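PDB 3OAJ: putative ring-cleaving dioxygenase MhqO from Bacillus subtilis subsp. subtilis, which is a putative iron-dependent extradiol ring-cleavage dioxygenase that may contribute to the breakdown of aromatic compounds. Local coordinates for residues 18-21 with 22-26; 229-232 with 233-236. All coordinates share one frame; numbering follows the deposited sequence.

Contact 1 of 2, residues 18-21 with 22-26; sequences HPQE and NTDFY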
loop_
_atom_site.group_PDB
_atom_site.type_symbol
_atom_site.label_atom_id
_atom_site.label_comp_id
_atom_site.label_asym_id
_atom_site.label_seq_id
_atom_site.Cartn_x
_atom_site.Cartn_y
_atom_site.Cartn_z
ATOM N N HIS A 18 -14.600 -0.562 9.651
ATOM C CA HIS A 18 -14.279 -1.022 11.002
ATOM C C HIS A 18 -12.904 -1.693 11.107
ATOM O O HIS A 18 -12.605 -2.591 10.311
ATOM C CB HIS A 18 -15.353 -2.023 11.447
ATOM C CG HIS A 18 -15.407 -2.254 12.926
ATOM N ND1 HIS A 18 -14.392 -2.875 13.626
ATOM C CD2 HIS A 18 -16.375 -1.979 13.832
ATOM C CE1 HIS A 18 -14.723 -2.953 14.903
ATOM N NE2 HIS A 18 -15.924 -2.423 15.054
ATOM N N PRO A 19 -12.093 -1.306 12.124
ATOM C CA PRO A 19 -10.776 -1.939 12.287
ATOM C C PRO A 19 -10.780 -3.452 12.481
ATOM O O PRO A 19 -9.834 -4.104 12.047
ATOM C CB PRO A 19 -10.168 -1.217 13.501
ATOM C CG PRO A 19 -11.337 -0.647 14.236
ATOM C CD PRO A 19 -12.359 -0.312 13.187
ATOM N N GLN A 20 -11.804 -4.021 13.123
ATOM C CA GLN A 20 -11.842 -5.471 13.278
ATOM C C GLN A 20 -12.070 -6.178 11.940
ATOM O O GLN A 20 -11.448 -7.205 11.663
ATOM C CB GLN A 20 -12.882 -5.921 14.317
ATOM C CG GLN A 20 -12.830 -7.424 14.609
ATOM C CD GLN A 20 -11.533 -7.841 15.294
ATOM O OE1 GLN A 20 -11.360 -7.610 16.486
ATOM N NE2 GLN A 20 -10.617 -8.435 14.540
ATOM N N GLU A 21 -12.965 -5.623 11.125
ATOM C CA GLU A 21 -13.225 -6.158 9.785
ATOM C C GLU A 21 -11.985 -6.056 8.894
ATOM O O GLU A 21 -11.606 -7.016 8.207
ATOM C CB GLU A 21 -14.402 -5.412 9.150
ATOM C CG GLU A 21 -15.718 -5.644 9.855
ATOM C CD GLU A 21 -16.846 -4.784 9.300
ATOM O OE1 GLU A 21 -16.657 -4.130 8.243
ATOM O OE2 GLU A 21 -17.934 -4.785 9.929
ATOM N N ASN A 22 -11.338 -4.896 8.935
ATOM C CA ASN A 22 -10.086 -4.670 8.217
ATOM C C ASN A 22 -9.039 -5.702 8.633
ATOM O O ASN A 22 -8.445 -6.379 7.793
ATOM C CB ASN A 22 -9.620 -3.239 8.518
ATOM C CG ASN A 22 -8.277 -2.894 7.898
ATOM O OD1 ASN A 22 -7.342 -2.534 8.607
ATOM N ND2 ASN A 22 -8.188 -2.959 6.582
ATOM N N THR A 23 -8.852 -5.869 9.936
ATOM C CA THR A 23 -7.844 -6.791 10.435
ATOM C C THR A 23 -8.175 -8.249 10.106
ATOM O O THR A 23 -7.276 -9.031 9.747
ATOM C CB THR A 23 -7.642 -6.587 11.969
ATOM O OG1 THR A 23 -7.214 -5.239 12.203
ATOM C CG2 THR A 23 -6.622 -7.564 12.540
ATOM N N ASP A 24 -9.445 -8.634 10.269
ATOM C CA ASP A 24 -9.844 -10.001 9.933
ATOM C C ASP A 24 -9.528 -10.307 8.473
ATOM O O ASP A 24 -9.184 -11.443 8.152
ATOM C CB ASP A 24 -11.332 -10.231 10.211
ATOM C CG ASP A 24 -11.652 -10.371 11.692
ATOM O OD1 ASP A 24 -10.728 -10.574 12.514
ATOM O OD2 ASP A 24 -12.851 -10.280 12.011
ATOM N N PHE A 25 -9.601 -9.310 7.593
ATOM C CA PHE A 25 -9.254 -9.577 6.206
ATOM C C PHE A 25 -7.734 -9.629 5.979
ATOM O O PHE A 25 -7.200 -10.638 5.485
ATOM C CB PHE A 25 -9.907 -8.582 5.244
ATOM C CG PHE A 25 -9.856 -9.040 3.808
ATOM C CD1 PHE A 25 -10.748 -10.003 3.348
ATOM C CD2 PHE A 25 -8.913 -8.510 2.915
ATOM C CE1 PHE A 25 -10.696 -10.447 2.047
ATOM C CE2 PHE A 25 -8.866 -8.957 1.595
ATOM C CZ PHE A 25 -9.765 -9.910 1.165
ATOM N N TYR A 26 -7.034 -8.559 6.360
ATOM C CA TYR A 26 -5.609 -8.437 6.039
ATOM C C TYR A 26 -4.717 -9.382 6.830
ATOM O O TYR A 26 -3.787 -9.954 6.260
ATOM C CB TYR A 26 -5.148 -6.960 6.044
ATOM C CG TYR A 26 -5.724 -6.262 4.833
ATOM C CD1 TYR A 26 -5.022 -6.229 3.621
ATOM C CD2 TYR A 26 -6.991 -5.667 4.876
ATOM C CE1 TYR A 26 -5.552 -5.659 2.503
ATOM C CE2 TYR A 26 -7.541 -5.085 3.743
ATOM C CZ TYR A 26 -6.804 -5.074 2.561
ATOM O OH TYR A 26 -7.313 -4.491 1.438
#
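Gln-20 and Asp-24 meet one turn apart at the start of helix 19-29. From CB the glutamine runs to CG with that atom anti to the backbone N (chi1 -174°), and CG lies 3.9 Å from Asp-24 OD2. The chain then bends at chi2, which brings CD to 4.0 Å from Asp-24 OD1 and carries the amide along the helix until NE2 comes 2.9 Å from the same Asp-24 OD1. This hydrogen bond is weak, its N-H pointing well off the line at 127°, although the amide and carboxylate planes are only 27° apart. Both groups have stronger partners in the C-terminal segment: NE2 gives to Glu-308 O, and OD2 forms a salt bridge with Arg-310. A long amide and a short acid therefore suit this face, where one helix turn must receive a peptide carbonyl and a cation.

The helix opens with His-18 as N-cap, its ND1 accepting from Gln-20 N at 2.9 Å within the ring plane. Pro-19, which has no N-H to leave unbonded, fits the first turn. Its O takes two donors from opposite faces of the carbonyl plane, Thr-23 N and, at 2.9 Å, Thr-23 OG1, a hydroxyl that stands beside its own backbone N. Beneath, Asn-22 and Thr-23 pack on Leu-49 and Phe-51 of strand 47-52, Pro-19 on Pro-66 of strand 61-66, while Phe-25 reaches Leu-127 of strand 126-131.

Contact 2 of 2, residues 229-232 with 233-236; sequences QLDW and QRYI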
loop_
_atom_site.group_PDB
_atom_site.type_symbol
_atom_site.label_atom_id
_atom_site.label_comp_id
_atom_site.label_asym_id
_atom_site.label_seq_id
_atom_site.Cartn_x
_atom_site.Cartn_y
_atom_site.Cartn_z
ATOM N N GLN A 229 15.706 11.483 -0.035
ATOM C CA GLN A 229 14.406 12.144 0.009
ATOM C C GLN A 229 14.507 13.662 -0.174
ATOM O O GLN A 229 13.668 14.267 -0.864
ATOM C CB GLN A 229 13.660 11.814 1.302
ATOM C CG GLN A 229 12.360 12.583 1.450
ATOM C CD GLN A 229 11.622 12.171 2.681
ATOM O OE1 GLN A 229 12.041 12.447 3.796
ATOM N NE2 GLN A 229 10.522 11.465 2.483
ATOM N N LEU A 230 15.501 14.287 0.461
ATOM C CA LEU A 230 15.691 15.732 0.298
ATOM C C LEU A 230 16.018 16.065 -1.153
ATOM O O LEU A 230 15.549 17.064 -1.686
ATOM C CB LEU A 230 16.772 16.268 1.253
ATOM C CG LEU A 230 16.506 16.040 2.753
ATOM C CD1 LEU A 230 17.757 16.340 3.585
ATOM C CD2 LEU A 230 15.305 16.854 3.248
ATOM N N ASP A 231 16.810 15.215 -1.795
ATOM C CA ASP A 231 17.122 15.389 -3.215
ATOM C C ASP A 231 15.827 15.291 -4.031
ATOM O O ASP A 231 15.602 16.085 -4.944
ATOM C CB ASP A 231 18.128 14.323 -3.690
ATOM C CG ASP A 231 19.533 14.497 -3.092
ATOM O OD1 ASP A 231 19.834 15.558 -2.511
ATOM O OD2 ASP A 231 20.351 13.556 -3.222
ATOM N N TRP A 232 14.974 14.314 -3.697
ATOM C CA TRP A 232 13.676 14.184 -4.361
ATOM C C TRP A 232 12.851 15.446 -4.177
ATOM O O TRP A 232 12.227 15.912 -5.115
ATOM C CB TRP A 232 12.886 13.020 -3.778
ATOM C CG TRP A 232 13.122 11.672 -4.384
ATOM C CD1 TRP A 232 13.866 10.657 -3.859
ATOM C CD2 TRP A 232 12.579 11.181 -5.610
ATOM N NE1 TRP A 232 13.813 9.559 -4.683
ATOM C CE2 TRP A 232 13.036 9.856 -5.769
ATOM C CE3 TRP A 232 11.735 11.732 -6.583
ATOM C CZ2 TRP A 232 12.681 9.063 -6.868
ATOM C CZ3 TRP A 232 11.388 10.946 -7.693
ATOM C CH2 TRP A 232 11.862 9.626 -7.817
ATOM N N GLN A 233 12.826 16.004 -2.967
ATOM C CA GLN A 233 12.006 17.201 -2.737
ATOM C C GLN A 233 12.428 18.361 -3.644
ATOM O O GLN A 233 11.564 19.064 -4.235
ATOM C CB GLN A 233 12.084 17.647 -1.277
ATOM C CG GLN A 233 11.181 18.808 -0.912
ATOM C CD GLN A 233 11.503 19.299 0.481
ATOM O OE1 GLN A 233 12.586 19.832 0.728
ATOM N NE2 GLN A 233 10.585 19.086 1.409
ATOM N N ARG A 234 13.743 18.578 -3.716
ATOM C CA ARG A 234 14.307 19.636 -4.542
ATOM C C ARG A 234 13.996 19.405 -6.025
ATOM O O ARG A 234 13.579 20.331 -6.730
ATOM C CB ARG A 234 15.819 19.769 -4.315
ATOM C CG ARG A 234 16.185 20.173 -2.864
ATOM C CD ARG A 234 17.658 20.576 -2.671
ATOM N NE ARG A 234 18.597 19.656 -3.306
ATOM C CZ ARG A 234 19.170 18.609 -2.720
ATOM N NH1 ARG A 234 18.925 18.316 -1.438
ATOM N NH2 ARG A 234 20.003 17.852 -3.429
ATOM N N TYR A 235 14.159 18.161 -6.466
ATOM C CA TYR A 235 13.941 17.829 -7.873
ATOM C C TYR A 235 12.463 17.938 -8.278
ATOM O O TYR A 235 12.144 18.555 -9.289
ATOM C CB TYR A 235 14.483 16.431 -8.229
ATOM C CG TYR A 235 14.533 16.246 -9.738
ATOM C CD1 TYR A 235 15.689 16.549 -10.459
ATOM C CD2 TYR A 235 13.392 15.860 -10.454
ATOM C CE1 TYR A 235 15.727 16.418 -11.848
ATOM C CE2 TYR A 235 13.419 15.734 -11.833
ATOM C CZ TYR A 235 14.582 16.015 -12.523
ATOM O OH TYR A 235 14.592 15.894 -13.898
ATOM N N ILE A 236 11.577 17.316 -7.505
ATOM C CA ILE A 236 10.153 17.349 -7.814
ATOM C C ILE A 236 9.619 18.786 -7.863
ATOM O O ILE A 236 8.878 19.140 -8.785
ATOM C CB ILE A 236 9.347 16.479 -6.824
ATOM C CG1 ILE A 236 9.750 15.004 -6.986
ATOM C CG2 ILE A 236 7.837 16.671 -7.012
ATOM C CD1 ILE A 236 9.594 14.432 -8.426
#
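Helix 226-238 belongs to the second VOC region and lies against strands 253-258 and 264-269 of the metal-bearing sheet; within it Asp-231 and Arg-234 form an i to i+3 salt bridge, and Trp-232 and Ile-236 an i to i+4 apolar pair. The charged pair is on the more exposed side: the short aspartate stays near the backbone, and the long arginine bends at chi3 (-46°) to meet it, one guanidinium face lying above Asp-231 CA. The two side chains lie alongside each other and point the same way, while the carboxylate and guanidinium planes stand 77° apart. The modelled Asp-231 OD1 to Arg-234 NH2 distance of 2.5 Å is doubtful, being very short for a bond bent to 132°. Glu-227 OE2 also lies near OD1, an unfavourable pairing of like charges that the arginine would probably offset.

Toward the protein interior the residues change character. Gln-229 is buried, its NE2 held by Asn-253 O, with its side chain about 9 Å from the zinc ion. Gln-233 extends far enough to give its NE2 to Thr-244 O. Trp-232 offers a broad apolar surface to Ile-267 and also takes a cation-pi contact from Lys-4. Ile-236, branched and compact, packs beside the indole and touches Phe-257 of strand 253-258 and Ile-174 of helix 164-174. Its CG1 arrives at the ring edge, near the plane, 3.8 Å from Trp-232 CE3, and its CD1 lies 3.9 Å from the same carbon.

Following the chain from its N terminus, contact 1 comes first, just after strand 9-16, which carries the metal ligand His-11; contact 2 follows strand 215-223 with His-218. Contact 1 spans the N-cap and first turns of helix 19-29, contact 2 two turns within helix 226-238, so neither closes a long loop, and they lie in series without nesting or crossing. The centres of contacts 1 and 2 are about 36 Å apart. Joining them is the sheet that carries the metal ligands, with strands 9-16 and 215-223 as neighbours: 18-26 covers strands 47-52 and 61-66 and reaches strand 126-131 of the other sheet; 229-236 covers strands 253-258 and 264-269 and touches helix 164-174.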